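Local coordinates for protein cyclase (PDB 5IBZ) that belongs to the putative cyclase family, binds acetylphosphate, and may act as a hydrolase of the arylformamidase kind, at residues 219-231 with 245-257. Numbering follows the deposited sequence.
Sequences ASFFLNPMTGIGS and VAADNIALERVPH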
ATOM      1  N   ALA B 219      -2.351 -23.046   5.458  1.00 11.19           N
ATOM      2  CA  ALA B 219      -2.993 -22.649   6.702  1.00 13.79           C
ATOM      3  C   ALA B 219      -2.458 -23.538   7.821  1.00 14.64           C
ATOM      4  O   ALA B 219      -2.090 -23.052   8.875  1.00 15.52           O
ATOM      5  CB  ALA B 219      -4.516 -22.745   6.588  1.00 13.07           C
ATOM      6  N   SER B 220      -2.378 -24.843   7.577  1.00 14.04           N
ATOM      7  CA  SER B 220      -1.883 -25.774   8.599  1.00 14.01           C
ATOM      8  C   SER B 220      -0.427 -25.491   8.977  1.00 13.53           C
ATOM      9  O   SER B 220      -0.021 -25.687  10.122  1.00 15.94           O
ATOM     10  CB  SER B 220      -2.025 -27.224   8.120  1.00 14.06           C
ATOM     11  OG  SER B 220      -3.380 -27.555   7.888  1.00 12.82           O
ATOM     12  N   PHE B 221       0.360 -25.046   8.002  1.00 11.37           N
ATOM     13  CA  PHE B 221       1.789 -24.804   8.161  1.00 11.56           C
ATOM     14  C   PHE B 221       2.056 -23.925   9.379  1.00 17.95           C
ATOM     15  O   PHE B 221       3.002 -24.153  10.144  1.00 15.56           O
ATOM     16  CB  PHE B 221       2.323 -24.145   6.882  1.00 13.21           C
ATOM     17  CG  PHE B 221       3.825 -23.871   6.854  1.00 14.63           C
ATOM     18  CD1 PHE B 221       4.709 -24.782   6.286  1.00 19.30           C
ATOM     19  CD2 PHE B 221       4.326 -22.661   7.281  1.00 12.69           C
ATOM     20  CE1 PHE B 221       6.090 -24.499   6.214  1.00 17.33           C
ATOM     21  CE2 PHE B 221       5.684 -22.378   7.215  1.00 14.45           C
ATOM     22  CZ  PHE B 221       6.563 -23.294   6.678  1.00 17.61           C
ATOM     23  N   PHE B 222       1.218 -22.915   9.563  1.00 14.01           N
ATOM     24  CA  PHE B 222       1.464 -21.960  10.642  1.00 16.14           C
ATOM     25  C   PHE B 222       0.776 -22.313  11.952  1.00 18.46           C
ATOM     26  O   PHE B 222       1.031 -21.675  12.972  1.00 26.45           O
ATOM     27  CB  PHE B 222       1.064 -20.569  10.183  1.00 15.53           C
ATOM     28  CG  PHE B 222       2.074 -19.963   9.253  1.00 14.95           C
ATOM     29  CD1 PHE B 222       3.302 -19.561   9.742  1.00 19.29           C
ATOM     30  CD2 PHE B 222       1.825 -19.847   7.905  1.00 17.53           C
ATOM     31  CE1 PHE B 222       4.259 -19.029   8.906  1.00 20.46           C
ATOM     32  CE2 PHE B 222       2.794 -19.299   7.053  1.00 18.22           C
ATOM     33  CZ  PHE B 222       4.000 -18.893   7.565  1.00 20.32           C
ATOM     34  N   LEU B 223      -0.057 -23.345  11.936  1.00 15.43           N
ATOM     35  CA  LEU B 223      -0.769 -23.789  13.129  1.00 17.38           C
ATOM     36  C   LEU B 223      -0.015 -24.861  13.904  1.00 22.38           C
ATOM     37  O   LEU B 223      -0.368 -25.173  15.033  1.00 29.53           O
ATOM     38  CB  LEU B 223      -2.148 -24.335  12.754  1.00 16.81           C
ATOM     39  CG  LEU B 223      -3.106 -23.323  12.117  1.00 21.12           C
ATOM     40  CD1 LEU B 223      -4.365 -24.002  11.625  1.00 26.35           C
ATOM     41  CD2 LEU B 223      -3.448 -22.225  13.098  1.00 24.56           C
ATOM     42  N   ASN B 224       0.993 -25.455  13.293  1.00 17.95           N
ATOM     43  CA  ASN B 224       1.641 -26.564  13.942  1.00 22.16           C
ATOM     44  C   ASN B 224       3.090 -26.212  14.290  1.00 11.90           C
ATOM     45  O   ASN B 224       3.585 -25.167  13.907  1.00 13.91           O
ATOM     46  CB  ASN B 224       1.493 -27.804  13.061  1.00 32.08           C
ATOM     47  CG  ASN B 224       0.056 -28.346  13.077  1.00 36.86           C
ATOM     48  OD1 ASN B 224      -0.323 -29.093  13.985  1.00 29.63           O
ATOM     49  ND2 ASN B 224      -0.753 -27.945  12.097  1.00 32.98           N
ATOM     50  N   PRO B 225       3.730 -27.043  15.119  1.00 13.51           N
ATOM     51  CA  PRO B 225       5.087 -26.696  15.554  1.00 13.58           C
ATOM     52  C   PRO B 225       6.059 -26.545  14.398  1.00 12.73           C
ATOM     53  O   PRO B 225       5.886 -27.200  13.377  1.00 13.27           O
ATOM     54  CB  PRO B 225       5.505 -27.881  16.426  1.00 16.48           C
ATOM     55  CG  PRO B 225       4.261 -28.532  16.815  1.00 23.23           C
ATOM     56  CD  PRO B 225       3.286 -28.315  15.690  1.00 16.75           C
HETATM   57  N   MSE B 226       7.060 -25.697  14.583  1.00 11.80           N
HETATM   58  CA  MSE B 226       8.051 -25.428  13.542  1.00 10.13           C
HETATM   59  C   MSE B 226       9.465 -25.560  14.090  1.00 11.44           C
HETATM   60  O   MSE B 226       9.783 -25.002  15.140  1.00 11.51           O
HETATM   61  CB  MSE B 226       7.828 -24.034  12.954  1.00 13.46           C
HETATM   62  CG  MSE B 226       6.545 -23.937  12.159  1.00 13.72           C
HETATM   63 SE   MSE B 226       6.262 -22.140  11.451  0.66 20.52          SE
HETATM   64  CE  MSE B 226       5.872 -21.302  13.129  1.00 29.87           C
ATOM     65  N   THR B 227      10.311 -26.307  13.379  1.00 10.99           N
ATOM     66  CA  THR B 227      11.695 -26.518  13.794  1.00 11.35           C
ATOM     67  C   THR B 227      12.474 -25.204  13.908  1.00  9.83           C
ATOM     68  O   THR B 227      12.271 -24.272  13.136  1.00  9.31           O
ATOM     69  CB  THR B 227      12.432 -27.465  12.814  1.00 14.28           C
ATOM     70  OG1 THR B 227      13.764 -27.718  13.285  1.00 13.63           O
ATOM     71  CG2 THR B 227      12.512 -26.882  11.424  1.00 13.35           C
ATOM     72  N   GLY B 228      13.363 -25.121  14.889  1.00 10.46           N
ATOM     73  CA  GLY B 228      14.248 -23.966  14.997  1.00  8.73           C
ATOM     74  C   GLY B 228      15.166 -24.118  16.195  1.00  9.46           C
ATOM     75  O   GLY B 228      15.163 -25.170  16.853  1.00 10.37           O
ATOM     76  N   ILE B 229      15.956 -23.088  16.478  1.00 10.12           N
ATOM     77  CA  ILE B 229      16.900 -23.171  17.584  1.00  8.78           C
ATOM     78  C   ILE B 229      16.217 -23.048  18.942  1.00 11.27           C
ATOM     79  O   ILE B 229      15.179 -22.405  19.100  1.00 10.53           O
ATOM     80  CB  ILE B 229      18.040 -22.120  17.461  1.00  9.17           C
ATOM     81  CG1 ILE B 229      17.515 -20.680  17.460  1.00  9.52           C
ATOM     82  CG2 ILE B 229      18.869 -22.446  16.224  1.00 10.60           C
ATOM     83  CD1 ILE B 229      18.622 -19.613  17.541  1.00 11.13           C
ATOM     84  N   GLY B 230      16.806 -23.734  19.922  1.00 11.07           N
ATOM     85  CA  GLY B 230      16.299 -23.737  21.281  1.00 11.03           C
ATOM     86  C   GLY B 230      17.085 -22.851  22.228  1.00 10.23           C
ATOM     87  O   GLY B 230      18.064 -22.218  21.853  1.00 12.59           O
ATOM     88  N   SER B 231      16.632 -22.811  23.474  1.00 11.47           N
ATOM     89  CA  SER B 231      17.187 -21.878  24.447  1.00 12.14           C
ATOM     90  C   SER B 231      18.673 -22.111  24.750  1.00 10.72           C
ATOM     91  O   SER B 231      19.377 -21.158  25.080  1.00 14.14           O
ATOM     92  CB  SER B 231      16.391 -21.935  25.748  1.00 20.00           C
ATOM     93  OG  SER B 231      16.481 -23.224  26.314  1.00 28.36           O
ATOM     94  N   VAL B 245      22.241 -14.095  13.501  1.00  7.12           N
ATOM     95  CA  VAL B 245      21.905 -15.483  13.228  1.00  7.00           C
ATOM     96  C   VAL B 245      20.691 -15.491  12.326  1.00  7.48           C
ATOM     97  O   VAL B 245      19.668 -14.898  12.671  1.00  7.75           O
ATOM     98  CB  VAL B 245      21.602 -16.258  14.517  1.00  8.01           C
ATOM     99  CG1 VAL B 245      21.280 -17.688  14.240  1.00  8.96           C
ATOM    100  CG2 VAL B 245      22.780 -16.183  15.484  1.00  9.87           C
ATOM    101  N   ALA B 246      20.833 -16.132  11.173  1.00  7.26           N
ATOM    102  CA  ALA B 246      19.744 -16.214  10.218  1.00  6.77           C
ATOM    103  C   ALA B 246      19.401 -17.658   9.951  1.00  7.01           C
ATOM    104  O   ALA B 246      20.251 -18.530  10.088  1.00  8.58           O
ATOM    105  CB  ALA B 246      20.107 -15.535   8.948  1.00  9.48           C
ATOM    106  N   ALA B 247      18.169 -17.893   9.501  1.00  8.76           N
ATOM    107  CA  ALA B 247      17.731 -19.243   9.163  1.00  7.63           C
ATOM    108  C   ALA B 247      16.699 -19.255   8.041  1.00  7.08           C
ATOM    109  O   ALA B 247      16.113 -18.218   7.682  1.00  8.38           O
ATOM    110  CB  ALA B 247      17.156 -19.950  10.396  1.00  8.44           C
ATOM    111  N   ASP B 248      16.526 -20.445   7.473  1.00  7.24           N
ATOM    112  CA  ASP B 248      15.526 -20.701   6.449  1.00  8.14           C
ATOM    113  C   ASP B 248      14.218 -21.236   7.057  1.00 10.21           C
ATOM    114  O   ASP B 248      13.515 -22.056   6.456  1.00 10.07           O
ATOM    115  CB  ASP B 248      16.075 -21.689   5.430  1.00  8.57           C
ATOM    116  CG  ASP B 248      16.330 -23.043   6.031  1.00 10.61           C
ATOM    117  OD1 ASP B 248      16.307 -23.113   7.283  1.00  8.84           O
ATOM    118  OD2 ASP B 248      16.552 -24.026   5.266  1.00  9.97           O
ATOM    119  N   ASN B 249      13.886 -20.764   8.252  1.00  7.98           N
ATOM    120  CA  ASN B 249      12.546 -20.972   8.804  1.00  8.00           C
ATOM    121  C   ASN B 249      11.896 -19.595   8.958  1.00  9.73           C
ATOM    122  O   ASN B 249      12.403 -18.597   8.407  1.00 11.48           O
ATOM    123  CB  ASN B 249      12.586 -21.771  10.110  1.00  8.17           C
ATOM    124  CG  ASN B 249      13.404 -21.104  11.187  1.00  8.05           C
ATOM    125  OD1 ASN B 249      13.765 -19.934  11.068  1.00  9.20           O
ATOM    126  ND2 ASN B 249      13.681 -21.847  12.270  1.00  8.20           N
ATOM    127  N   ILE B 250      10.773 -19.505   9.664  1.00  8.12           N
ATOM    128  CA  ILE B 250      10.025 -18.256   9.717  1.00  8.63           C
ATOM    129  C   ILE B 250      10.296 -17.493  11.015  1.00 11.86           C
ATOM    130  O   ILE B 250      10.278 -16.262  11.032  1.00 11.33           O
ATOM    131  CB  ILE B 250       8.493 -18.486   9.587  1.00 12.62           C
ATOM    132  CG1 ILE B 250       8.177 -19.521   8.504  1.00 10.53           C
ATOM    133  CG2 ILE B 250       7.806 -17.177   9.305  1.00 13.68           C
ATOM    134  CD1 ILE B 250       8.725 -19.223   7.116  1.00 13.63           C
ATOM    135  N   ALA B 251      10.576 -18.218  12.096  1.00 10.65           N
ATOM    136  CA  ALA B 251      10.712 -17.603  13.416  1.00 11.96           C
ATOM    137  C   ALA B 251      12.086 -17.736  14.081  1.00 12.52           C
ATOM    138  O   ALA B 251      12.236 -17.333  15.232  1.00 11.02           O
ATOM    139  CB  ALA B 251       9.673 -18.193  14.336  1.00 14.08           C
ATOM    140  N   LEU B 252      13.042 -18.345  13.381  1.00 10.14           N
ATOM    141  CA  LEU B 252      14.386 -18.693  13.892  1.00  8.62           C
ATOM    142  C   LEU B 252      14.365 -19.695  15.038  1.00  9.51           C
ATOM    143  O   LEU B 252      14.879 -20.806  14.899  1.00 10.65           O
ATOM    144  CB  LEU B 252      15.174 -17.449  14.337  1.00 10.35           C
ATOM    145  CG  LEU B 252      16.578 -17.818  14.863  1.00 10.46           C
ATOM    146  CD1 LEU B 252      17.379 -18.627  13.856  1.00 10.82           C
ATOM    147  CD2 LEU B 252      17.346 -16.562  15.267  1.00 10.54           C
ATOM    148  N   GLU B 253      13.768 -19.328  16.165  1.00  9.71           N
ATOM    149  CA  GLU B 253      13.666 -20.295  17.245  1.00 11.54           C
ATOM    150  C   GLU B 253      12.527 -21.270  16.997  1.00 13.46           C
ATOM    151  O   GLU B 253      11.611 -21.003  16.208  1.00 11.07           O
ATOM    152  CB  GLU B 253      13.504 -19.599  18.595  1.00 18.46           C
ATOM    153  CG  GLU B 253      12.177 -19.001  18.890  1.00 17.28           C
ATOM    154  CD  GLU B 253      12.180 -18.294  20.271  1.00 16.21           C
ATOM    155  OE1 GLU B 253      12.239 -18.963  21.330  1.00 20.38           O
ATOM    156  OE2 GLU B 253      12.166 -17.057  20.253  1.00 20.60           O
ATOM    157  N   ARG B 254      12.615 -22.413  17.658  1.00 10.89           N
ATOM    158  CA  ARG B 254      11.574 -23.426  17.598  1.00 10.25           C
ATOM    159  C   ARG B 254      10.265 -22.837  18.125  1.00 12.80           C
ATOM    160  O   ARG B 254      10.245 -22.163  19.159  1.00 14.13           O
ATOM    161  CB  ARG B 254      11.988 -24.657  18.401  1.00 10.86           C
ATOM    162  CG  ARG B 254      11.097 -25.873  18.205  1.00 12.67           C
ATOM    163  CD  ARG B 254      10.108 -26.075  19.325  1.00 15.43           C
ATOM    164  NE  ARG B 254       9.346 -27.304  19.110  1.00 15.12           N
ATOM    165  CZ  ARG B 254       8.264 -27.636  19.806  1.00 21.34           C
ATOM    166  NH1 ARG B 254       7.628 -28.774  19.558  1.00 22.73           N
ATOM    167  NH2 ARG B 254       7.824 -26.834  20.760  1.00 23.81           N
ATOM    168  N   VAL B 255       9.184 -23.084  17.396  1.00 11.91           N
ATOM    169  CA  VAL B 255       7.859 -22.573  17.748  1.00 14.56           C
ATOM    170  C   VAL B 255       6.942 -23.739  18.086  1.00 14.09           C
ATOM    171  O   VAL B 255       6.853 -24.691  17.310  1.00 15.79           O
ATOM    172  CB  VAL B 255       7.230 -21.777  16.588  1.00 22.56           C
ATOM    173  CG1 VAL B 255       5.812 -21.337  16.945  1.00 28.77           C
ATOM    174  CG2 VAL B 255       8.102 -20.588  16.224  1.00 31.84           C
ATOM    175  N   PRO B 256       6.254 -23.666  19.235  1.00 18.23           N
ATOM    176  CA  PRO B 256       5.390 -24.763  19.677  1.00 28.58           C
ATOM    177  C   PRO B 256       4.049 -24.777  18.990  1.00 29.35           C
ATOM    178  O   PRO B 256       3.741 -23.849  18.244  1.00 24.20           O
ATOM    179  CB  PRO B 256       5.204 -24.471  21.166  1.00 31.32           C
ATOM    180  CG  PRO B 256       5.248 -23.003  21.230  1.00 31.02           C
ATOM    181  CD  PRO B 256       6.319 -22.602  20.255  1.00 25.28           C
ATOM    182  N   HIS B 257       3.266 -25.823  19.253  1.00 40.62           N
ATOM    183  CA  HIS B 257       1.874 -25.896  18.815  1.00 47.31           C
ATOM    184  C   HIS B 257       0.989 -25.052  19.726  1.00 51.83           C
ATOM    185  O   HIS B 257       0.771 -23.869  19.472  1.00 55.15           O
ATOM    186  CB  HIS B 257       1.372 -27.346  18.812  1.00 48.78           C
ATOM    187  CG  HIS B 257       0.128 -27.553  18.002  1.00 52.68           C
ATOM    188  ND1 HIS B 257      -1.061 -26.918  18.285  1.00 57.37           N
ATOM    189  CD2 HIS B 257      -0.111 -28.333  16.920  1.00 51.01           C
ATOM    190  CE1 HIS B 257      -1.978 -27.292  17.411  1.00 57.88           C
ATOM    191  NE2 HIS B 257      -1.426 -28.149  16.571  1.00 55.64           N
TER
HETATM  192  O   HOH W   1      10.616 -22.096  13.869  1.00 13.49           O
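The side-chain amide of N249 does the work of a backbone group: its ND2 donates both to T227 O across the contact, at 2.9 Å on a lone pair in the carbonyl plane, and to L252 O of its own loop, while OD1 accepts from L252 N to close an Asx motif. With CG set between the backbone N and carbonyl carbon (chi1 59°), the amide is turned toward the backbone of T227 and G228, where these three hydrogen bonds fix it. Were N249 replaced by an alanine, T227 O would probably lose this donor and the loop as far as L252 its internal ties. L252 O also accepts from I229 N, 3.0 Å away. R254 N then returns a bond to I229 O, and M226 and V255 form an antiparallel hydrogen-bonded pair, N to O both ways. Between these bridges G228 lies so close to L252 O (CA to O 3.2 Å) that a side chain would clash.

Apolar contacts accompany these bonds. The selenomethionine M226, bent at chi3, brings CE to V255 CB at 3.7 Å, while I229 CD1 meets L252 CG. I250 CG1 reaches the edge of the F221 ring and also lies 4.0 Å from F222 CE1. Farther out, P225 CD packs on H257 CD2, and L223 O sits over the centre of one face of that imidazole.

Beyond the segments, E253 OE2 hydrogen-bonds to H268 ND1, itself in the pocket. The loop after strand 244-247 of the central mixed sheet thus pairs through isolated bridges with the segment following helix 215-223, consistent with holding I250 where it lines the acetylphosphate pocket.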